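Local structure of cystathionine gamma-synthase (Xanthomonas oryzae pv. oryzae KACC 10331, 6LGO) at residues Ser189-Lys194 against Arg257-Arg262; Thr208-Gly213 against Glu336-Val341. The protein probably catalyses pyridoxal phosphate-dependent synthesis or cleavage of cystathionine in trans-sulfuration. The protein carries 1 engineered substitution. One frame throughout, in Å; residues are numbered along the deposited sequence.

Both contacts are buried, yet they show how chemistry changes with depth in a fold. Contact 1, near the start of helix 259-277, is a small, mostly van der Waals touch edged by partly exposed Ala191 and Asp260. Contact 2 lies nearer the centre of the chain and is larger and more polar; there two loops meet backbone to backbone beside the bound aldimine. Arg262 and Leu259, from the helix of contact 1, also meet contact 2: Arg262 NH1 reaches the backbone O of Tyr210 at 2.9 Å, probably a hydrogen bond, and Leu259 CD1 packs on that oxygen. The two centres are about 12 Å apart, and both contacts also touch the second subunit.

Contact 1: Ser189-Lys194 against Arg257-Arg262; sequences SPALQK and RTLDAR
Leu259 carries the apolar part of this contact, pushing one methyl, CD2, against the turn that begins at Ser189. That methyl lies 4.0 Å from Ala191 CB, and Pro190 CD lies farther from it, at 4.5 Å. With CG placed opposite the backbone N (chi1 180°), the leucine extends from the first turn of its helix toward the loop. Leu263, one turn further along, also touches Ser189 and Ala191 and continues the same apolar surface.

Polar atoms take part mainly as neighbours of carbon. Ser189 OG faces both leucine methyls, with CD2 of Leu259 the nearer at 3.7 Å. Asp260 meets the loop through a single oxygen, OD1, which is 3.5 Å from Ala191 CB; this is simple packing at the partly exposed border.

Several hydrogen bonds inside the segments shape the two surfaces that meet. In the loop, Ala191 N donates to Ser189 OG at 3.0 Å, closing an ST turn, and Leu192 N reaches Ser189 O at 3.2 Å. On the helix side, Arg262 NE donates to Thr258 OG1 at 2.8 Å, with the oxygen almost exactly in the guanidinium plane and an N-H...O angle of 158°. Leu259 CA sits over one face of that guanidinium, offset toward its rim, while NH2 binds Gly255 O. The arginine thus folds back over the helix start, where Thr258 occupies the N-cap position, though its side chain makes no capping bond. Thr258 also packs on His214 of the second subunit.

In fold terms, an ST turn between strands 180-184 and 202-206 of the seven-stranded sheet meets the first turn of the long helix 259-277, a join within the large domain of a fold-type I pyridoxal phosphate enzyme.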
ATOM      1  N   SER A 189      -9.352   7.848  23.444  1.00 21.41           N
ATOM      2  CA  SER A 189      -8.716   8.607  22.330  1.00 21.03           C
ATOM      3  C   SER A 189      -8.636  10.045  22.786  1.00 21.26           C
ATOM      4  O   SER A 189      -9.302  10.471  23.737  1.00 22.95           O
ATOM      5  CB  SER A 189      -9.472   8.512  21.017  1.00 19.75           C
ATOM      6  OG  SER A 189     -10.495   9.524  20.912  1.00 19.96           O
ATOM      7  N   PRO A 190      -7.934  10.870  22.024  1.00 21.94           N
ATOM      8  CA  PRO A 190      -7.873  12.286  22.334  1.00 23.45           C
ATOM      9  C   PRO A 190      -9.219  13.010  22.222  1.00 23.88           C
ATOM     10  O   PRO A 190      -9.360  14.032  22.730  1.00 22.18           O
ATOM     11  CB  PRO A 190      -6.953  12.836  21.239  1.00 24.36           C
ATOM     12  CG  PRO A 190      -6.077  11.651  20.892  1.00 23.88           C
ATOM     13  CD  PRO A 190      -7.039  10.482  20.915  1.00 24.48           C
ATOM     14  N   ALA A 191     -10.128  12.495  21.435  1.00 25.12           N
ATOM     15  CA  ALA A 191     -11.404  13.176  21.193  1.00 26.44           C
ATOM     16  C   ALA A 191     -12.275  13.079  22.454  1.00 26.33           C
ATOM     17  O   ALA A 191     -13.187  13.869  22.492  1.00 25.01           O
ATOM     18  CB  ALA A 191     -12.096  12.535  20.024  1.00 26.79           C
ATOM     19  N   LEU A 192     -12.029  12.133  23.392  1.00 24.73           N
ATOM     20  CA  LEU A 192     -12.918  11.962  24.557  1.00 23.35           C
ATOM     21  C   LEU A 192     -12.190  12.214  25.900  1.00 24.65           C
ATOM     22  O   LEU A 192     -12.915  12.299  26.922  1.00 25.56           O
ATOM     23  CB  LEU A 192     -13.575  10.582  24.552  1.00 23.46           C
ATOM     24  CG  LEU A 192     -14.529  10.299  23.401  1.00 24.34           C
ATOM     25  CD1 LEU A 192     -15.155   8.929  23.538  1.00 23.04           C
ATOM     26  CD2 LEU A 192     -15.632  11.369  23.293  1.00 24.85           C
ATOM     27  N   GLN A 193     -10.881  12.480  25.939  1.00 23.61           N
ATOM     28  CA  GLN A 193     -10.131  12.719  27.187  1.00 25.35           C
ATOM     29  C   GLN A 193      -8.809  13.302  26.762  1.00 26.82           C
ATOM     30  O   GLN A 193      -8.167  12.681  25.850  1.00 26.46           O
ATOM     31  CB  GLN A 193      -9.873  11.421  27.978  1.00 25.79           C
ATOM     32  CG  GLN A 193      -9.238  11.627  29.351  1.00 24.74           C
ATOM     33  CD  GLN A 193      -9.305  10.367  30.192  1.00 25.44           C
ATOM     34  OE1 GLN A 193      -8.596   9.399  29.841  1.00 28.12           O
ATOM     35  NE2 GLN A 193     -10.146  10.337  31.244  1.00 21.85           N
ATOM     36  N   LYS A 194      -8.402  14.341  27.473  1.00 28.18           N
ATOM     37  CA  LYS A 194      -7.098  14.979  27.259  1.00 30.21           C
ATOM     38  C   LYS A 194      -6.303  15.043  28.552  1.00 28.28           C
ATOM     39  O   LYS A 194      -6.235  16.078  29.201  1.00 26.99           O
ATOM     40  CB  LYS A 194      -7.326  16.410  26.829  1.00 33.24           C
ATOM     41  CG  LYS A 194      -7.807  16.706  25.411  1.00 35.22           C
ATOM     42  CD  LYS A 194      -6.911  17.804  24.908  1.00 36.99           C
ATOM     43  CE  LYS A 194      -7.592  19.002  24.363  1.00 39.03           C
ATOM     44  NZ  LYS A 194      -6.544  20.036  24.363  1.00 40.84           N
ATOM     45  N   ARG A 257      -9.034  10.853  10.447  1.00 21.24           N
ATOM     46  CA  ARG A 257      -9.908  11.857   9.826  1.00 22.62           C
ATOM     47  C   ARG A 257     -11.379  11.556  10.149  1.00 22.35           C
ATOM     48  O   ARG A 257     -12.180  12.534  10.017  1.00 21.89           O
ATOM     49  CB  ARG A 257      -9.760  11.911   8.314  1.00 22.83           C
ATOM     50  CG  ARG A 257      -8.362  12.305   7.825  1.00 24.88           C
ATOM     51  CD  ARG A 257      -8.376  12.670   6.325  1.00 26.65           C
ATOM     52  NE  ARG A 257      -7.083  12.547   5.790  1.00 28.70           N
ATOM     53  CZ  ARG A 257      -6.067  13.330   6.139  1.00 34.35           C
ATOM     54  NH1 ARG A 257      -6.227  14.362   6.967  1.00 33.51           N
ATOM     55  NH2 ARG A 257      -4.860  13.061   5.639  1.00 37.26           N
ATOM     56  N   THR A 258     -11.751  10.307  10.471  1.00 20.26           N
ATOM     57  CA  THR A 258     -13.155   9.963  10.805  1.00 20.85           C
ATOM     58  C   THR A 258     -13.362   9.687  12.316  1.00 22.65           C
ATOM     59  O   THR A 258     -14.489   9.294  12.685  1.00 24.08           O
ATOM     60  CB  THR A 258     -13.668   8.779   9.993  1.00 19.20           C
ATOM     61  OG1 THR A 258     -12.841   7.629  10.153  1.00 18.45           O
ATOM     62  CG2 THR A 258     -13.855   9.203   8.568  1.00 19.05           C
ATOM     63  N   LEU A 259     -12.364   9.906  13.176  1.00 22.68           N
ATOM     64  CA  LEU A 259     -12.469   9.652  14.638  1.00 23.83           C
ATOM     65  C   LEU A 259     -13.715  10.310  15.266  1.00 23.28           C
ATOM     66  O   LEU A 259     -14.450   9.537  15.903  1.00 20.97           O
ATOM     67  CB  LEU A 259     -11.182  10.091  15.342  1.00 23.61           C
ATOM     68  CG  LEU A 259     -11.160   9.887  16.847  1.00 22.51           C
ATOM     69  CD1 LEU A 259     -11.239   8.429  17.207  1.00 22.07           C
ATOM     70  CD2 LEU A 259      -9.886  10.504  17.434  1.00 23.37           C
ATOM     71  N   ASP A 260     -13.923  11.625  15.094  1.00 24.94           N
ATOM     72  CA  ASP A 260     -15.061  12.404  15.673  1.00 28.78           C
ATOM     73  C   ASP A 260     -16.388  11.866  15.083  1.00 26.04           C
ATOM     74  O   ASP A 260     -17.258  11.486  15.855  1.00 24.03           O
ATOM     75  CB  ASP A 260     -14.836  13.938  15.689  1.00 33.69           C
ATOM     76  CG  ASP A 260     -13.619  14.354  16.597  1.00 44.35           C
ATOM     77  OD1 ASP A 260     -13.840  14.649  17.871  1.00 43.88           O
ATOM     78  OD2 ASP A 260     -12.357  14.424  16.088  1.00 52.20           O
ATOM     79  N   ALA A 261     -16.494  11.681  13.786  1.00 24.69           N
ATOM     80  CA  ALA A 261     -17.666  11.058  13.135  1.00 23.38           C
ATOM     81  C   ALA A 261     -17.881   9.640  13.660  1.00 22.38           C
ATOM     82  O   ALA A 261     -19.043   9.319  13.972  1.00 20.64           O
ATOM     83  CB  ALA A 261     -17.511  11.057  11.641  1.00 23.71           C
ATOM     84  N   ARG A 262     -16.834   8.803  13.708  1.00 22.12           N
ATOM     85  CA  ARG A 262     -17.005   7.412  14.222  1.00 21.04           C
ATOM     86  C   ARG A 262     -17.526   7.461  15.675  1.00 20.53           C
ATOM     87  O   ARG A 262     -18.448   6.709  16.006  1.00 20.71           O
ATOM     88  CB  ARG A 262     -15.685   6.639  14.108  1.00 20.83           C
ATOM     89  CG  ARG A 262     -15.519   6.075  12.712  1.00 21.27           C
ATOM     90  CD  ARG A 262     -14.207   5.424  12.453  1.00 20.98           C
ATOM     91  NE  ARG A 262     -12.969   6.204  12.577  1.00 21.58           N
ATOM     92  CZ  ARG A 262     -12.119   6.150  13.620  1.00 21.34           C
ATOM     93  NH1 ARG A 262     -12.399   5.430  14.699  1.00 22.57           N
ATOM     94  NH2 ARG A 262     -10.954   6.753  13.579  1.00 21.61           N
TER

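Contact 2: Thr208-Gly213 against Glu336-Val341; sequences TKYING and ESLGGV. With EBO ((2~{S})-2-azanyl-4-[(3~{S})-3-[(~{E})-[2-methyl-3-oxidanyl-5-(phosphonomethyl)pyridin-4-yl]methylideneamino]-4-oxidanyl-4-oxidanylidene-butyl]sulfanyl-butanoic acid), chain E.
Tyr210 lays one face of its ring against Gly339, whose CA stands 3.4 Å from the ring centroid and 11° off the normal, a nearly centred CH-pi contact. Gly339, with a positive phi, lies with its backbone tight against those of Lys209 and Tyr210. Its O accepts CA-H contacts from both Tyr210 and Gly213, while Val341 N donates to Gly213 O at 2.9 Å.

Leu338 crosses Lys209 at about a right angle, its CG 3.8 Å from Lys209 CD, and turns CD2 toward the ligand carboxylate. The lysine chain bends at chi2 (-44°) and then runs extended, which carries NZ past this leucine to Ser337 OG at 3.0 Å. The stronger polar partner of NZ is Tyr57 OH of the third subunit. A water joins Ser337 OG to Thr208 O.

Both loops hold the ligand: Thr208 OG1 donates to the phosphonate O2, and Ser337 N to the carboxylate O5 at 2.9 Å. The imine N1 belongs to the amino acid ligand, leaving Lys209, the predicted cofactor lysine, unlinked. Lys209 NZ lies 3.5 Å from the ligand's alpha carbon C8, a position consistent with proton transfer at that carbon or with re-forming the internal aldimine.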
ATOM      1  N   THR A 208      -3.593   1.379  17.264  1.00 20.77           N
ATOM      2  CA  THR A 208      -4.320   0.194  16.781  1.00 19.97           C
ATOM      3  C   THR A 208      -5.816   0.395  17.034  1.00 19.79           C
ATOM      4  O   THR A 208      -6.646  -0.245  16.304  1.00 18.82           O
ATOM      5  CB  THR A 208      -3.824  -1.063  17.483  1.00 19.76           C
ATOM      6  OG1 THR A 208      -2.380  -1.073  17.495  1.00 22.87           O
ATOM      7  CG2 THR A 208      -4.425  -2.288  16.871  1.00 19.28           C
ATOM      8  N   LYS A 209      -6.187   1.083  18.109  1.00 20.40           N
ATOM      9  CA  LYS A 209      -7.607   1.094  18.528  1.00 21.97           C
ATOM     10  C   LYS A 209      -8.369   2.198  17.793  1.00 21.61           C
ATOM     11  O   LYS A 209      -8.434   2.110  16.599  1.00 24.44           O
ATOM     12  CB  LYS A 209      -7.741   1.039  20.044  1.00 23.22           C
ATOM     13  CG  LYS A 209      -6.823   0.035  20.700  1.00 24.58           C
ATOM     14  CD  LYS A 209      -6.710  -1.371  20.043  1.00 27.08           C
ATOM     15  CE  LYS A 209      -5.828  -2.239  20.936  1.00 28.41           C
ATOM     16  NZ  LYS A 209      -5.362  -3.390  20.153  1.00 31.52           N
ATOM     17  N   TYR A 210      -9.037   3.097  18.487  1.00 21.68           N
ATOM     18  CA  TYR A 210      -9.916   4.125  17.897  1.00 20.92           C
ATOM     19  C   TYR A 210      -9.204   5.056  16.917  1.00 20.49           C
ATOM     20  O   TYR A 210      -9.799   5.533  15.961  1.00 20.17           O
ATOM     21  CB  TYR A 210     -10.467   4.971  19.029  1.00 21.38           C
ATOM     22  CG  TYR A 210     -11.521   4.246  19.825  1.00 21.05           C
ATOM     23  CD1 TYR A 210     -12.776   3.993  19.271  1.00 20.96           C
ATOM     24  CD2 TYR A 210     -11.248   3.732  21.089  1.00 20.43           C
ATOM     25  CE1 TYR A 210     -13.765   3.310  19.970  1.00 21.56           C
ATOM     26  CE2 TYR A 210     -12.214   3.008  21.792  1.00 20.12           C
ATOM     27  CZ  TYR A 210     -13.474   2.807  21.239  1.00 21.94           C
ATOM     28  OH  TYR A 210     -14.436   2.133  21.963  1.00 23.47           O
ATOM     29  N   ILE A 211      -7.957   5.420  17.172  1.00 20.29           N
ATOM     30  CA  ILE A 211      -7.335   6.487  16.354  1.00 19.75           C
ATOM     31  C   ILE A 211      -7.288   5.981  14.884  1.00 21.21           C
ATOM     32  O   ILE A 211      -7.809   6.653  13.981  1.00 20.61           O
ATOM     33  CB  ILE A 211      -5.947   6.846  16.908  1.00 18.87           C
ATOM     34  CG1 ILE A 211      -6.053   7.680  18.174  1.00 19.33           C
ATOM     35  CG2 ILE A 211      -5.113   7.562  15.858  1.00 17.87           C
ATOM     36  CD1 ILE A 211      -4.780   7.650  18.958  1.00 21.01           C
ATOM     37  N   ASN A 212      -6.725   4.796  14.666  1.00 20.41           N
ATOM     38  CA  ASN A 212      -6.798   4.120  13.355  1.00 21.68           C
ATOM     39  C   ASN A 212      -8.224   3.730  12.986  1.00 22.18           C
ATOM     40  O   ASN A 212      -8.653   4.041  11.845  1.00 22.62           O
ATOM     41  CB  ASN A 212      -5.897   2.896  13.232  1.00 21.25           C
ATOM     42  CG  ASN A 212      -5.909   2.344  11.833  1.00 22.19           C
ATOM     43  OD1 ASN A 212      -6.294   1.178  11.615  1.00 25.05           O
ATOM     44  ND2 ASN A 212      -5.559   3.182  10.891  1.00 20.73           N
ATOM     45  N   GLY A 213      -8.899   2.983  13.840  1.00 22.47           N
ATOM     46  CA  GLY A 213     -10.366   2.800  13.699  1.00 20.81           C
ATOM     47  C   GLY A 213     -10.773   1.640  12.804  1.00 21.02           C
ATOM     48  O   GLY A 213     -11.979   1.331  12.726  1.00 22.40           O
ATOM     49  N   GLU A 336      -9.611 -10.459  19.591  1.00 25.71           N
ATOM     50  CA  GLU A 336      -8.879  -9.400  20.311  1.00 26.88           C
ATOM     51  C   GLU A 336      -9.027  -8.034  19.645  1.00 25.93           C
ATOM     52  O   GLU A 336      -9.491  -7.942  18.493  1.00 24.90           O
ATOM     53  CB  GLU A 336      -7.443  -9.870  20.486  1.00 28.58           C
ATOM     54  CG  GLU A 336      -7.317 -10.498  21.880  1.00 35.59           C
ATOM     55  CD  GLU A 336      -6.533 -11.756  21.891  1.00 38.37           C
ATOM     56  OE1 GLU A 336      -6.437 -12.374  22.988  1.00 41.13           O
ATOM     57  OE2 GLU A 336      -6.014 -12.088  20.794  1.00 47.02           O
ATOM     58  N   SER A 337      -8.596  -7.023  20.383  1.00 25.22           N
ATOM     59  CA  SER A 337      -8.508  -5.617  19.982  1.00 24.23           C
ATOM     60  C   SER A 337      -9.853  -4.904  20.229  1.00 24.19           C
ATOM     61  O   SER A 337     -10.816  -5.566  20.735  1.00 24.53           O
ATOM     62  CB  SER A 337      -8.047  -5.526  18.546  1.00 23.76           C
ATOM     63  OG  SER A 337      -7.604  -4.228  18.304  1.00 24.67           O
ATOM     64  N   LEU A 338      -9.952  -3.642  19.792  1.00 21.12           N
ATOM     65  CA  LEU A 338     -11.071  -2.785  20.182  1.00 23.51           C
ATOM     66  C   LEU A 338     -10.921  -1.502  19.378  1.00 23.25           C
ATOM     67  O   LEU A 338      -9.922  -1.374  18.675  1.00 24.82           O
ATOM     68  CB  LEU A 338     -11.053  -2.511  21.706  1.00 24.51           C
ATOM     69  CG  LEU A 338      -9.778  -1.794  22.219  1.00 24.62           C
ATOM     70  CD1 LEU A 338     -10.066  -0.388  22.672  1.00 24.51           C
ATOM     71  CD2 LEU A 338      -9.116  -2.551  23.346  1.00 25.66           C
ATOM     72  N   GLY A 339     -11.951  -0.678  19.385  1.00 21.74           N
ATOM     73  CA  GLY A 339     -11.923   0.649  18.768  1.00 22.36           C
ATOM     74  C   GLY A 339     -12.080   0.626  17.272  1.00 22.04           C
ATOM     75  O   GLY A 339     -11.903   1.711  16.646  1.00 23.68           O
ATOM     76  N   GLY A 340     -12.370  -0.528  16.704  1.00 21.59           N
ATOM     77  CA  GLY A 340     -12.626  -0.617  15.251  1.00 22.67           C
ATOM     78  C   GLY A 340     -14.102  -0.277  14.929  1.00 21.85           C
ATOM     79  O   GLY A 340     -14.954  -0.394  15.829  1.00 19.71           O
ATOM     80  N   VAL A 341     -14.381   0.058  13.687  1.00 20.24           N
ATOM     81  CA  VAL A 341     -15.764   0.271  13.196  1.00 21.74           C
ATOM     82  C   VAL A 341     -16.573  -1.033  13.338  1.00 22.46           C
ATOM     83  O   VAL A 341     -17.783  -0.945  13.521  1.00 20.22           O
ATOM     84  CB  VAL A 341     -15.737   0.799  11.761  1.00 21.23           C
ATOM     85  CG1 VAL A 341     -15.126   2.180  11.690  1.00 21.60           C
ATOM     86  CG2 VAL A 341     -14.973  -0.127  10.863  1.00 20.84           C
TER
HETATM   87  O6  EBO E 501      -7.157  -5.349  25.045  1.00 30.28           O
HETATM   88  C15 EBO E 501      -6.908  -5.568  23.806  1.00 27.65           C
HETATM   89  O5  EBO E 501      -7.678  -6.124  23.015  1.00 27.76           O
HETATM   90  C8  EBO E 501      -5.640  -5.215  23.133  1.00 28.03           C
HETATM   91  C9  EBO E 501      -4.812  -6.409  22.492  1.00 29.34           C
HETATM   92  C10 EBO E 501      -5.032  -7.828  23.129  1.00 30.86           C
HETATM   93  S   EBO E 501      -3.979  -8.805  22.204  1.00 41.64           S
HETATM   94  C11 EBO E 501      -3.642  -9.935  23.465  1.00 39.87           C
HETATM   95  C12 EBO E 501      -3.097 -11.173  22.849  1.00 35.65           C
HETATM   96  C13 EBO E 501      -1.693 -11.200  22.313  1.00 31.90           C
HETATM   97  C14 EBO E 501      -0.625 -10.800  23.278  1.00 32.20           C
HETATM   98  O4  EBO E 501      -0.414  -9.610  23.477  1.00 32.42           O
HETATM   99  O3  EBO E 501       0.117 -11.590  23.840  1.00 32.66           O
HETATM  100  N2  EBO E 501      -1.639 -12.596  21.895  1.00 28.32           N
HETATM  101  N1  EBO E 501      -4.981  -4.164  23.968  1.00 28.44           N
HETATM  102  C7  EBO E 501      -3.964  -3.511  23.646  1.00 26.79           C
HETATM  103  C3  EBO E 501      -3.460  -2.368  24.403  1.00 25.34           C
HETATM  104  C2  EBO E 501      -4.313  -1.740  25.354  1.00 23.96           C
HETATM  105  O7  EBO E 501      -5.585  -2.191  25.640  1.00 25.69           O
HETATM  106  C4  EBO E 501      -2.100  -1.821  24.115  1.00 24.90           C
HETATM  107  C6  EBO E 501      -1.056  -2.166  23.025  1.00 21.40           C
HETATM  108  P   EBO E 501      -0.949  -2.580  21.181  1.00 23.92           P
HETATM  109  O2  EBO E 501      -1.028  -1.813  19.907  1.00 22.59           O
HETATM  110  O1  EBO E 501       0.566  -3.017  21.019  1.00 18.45           O
HETATM  111  O   EBO E 501      -1.617  -3.949  20.807  1.00 19.72           O
HETATM  112  C5  EBO E 501      -1.828  -0.741  25.081  1.00 24.31           C
HETATM  113  N   EBO E 501      -2.605  -0.114  26.005  1.00 23.48           N
HETATM  114  C1  EBO E 501      -3.819  -0.623  26.157  1.00 24.63           C
HETATM  115  C   EBO E 501      -4.852  -0.083  27.062  1.00 22.22           C
HETATM  116  O   HOH W   1      -7.993  -2.997  15.882  1.00 26.56           O
HETATM  117  O   HOH W   2     -13.755   3.114  14.989  1.00 18.15           O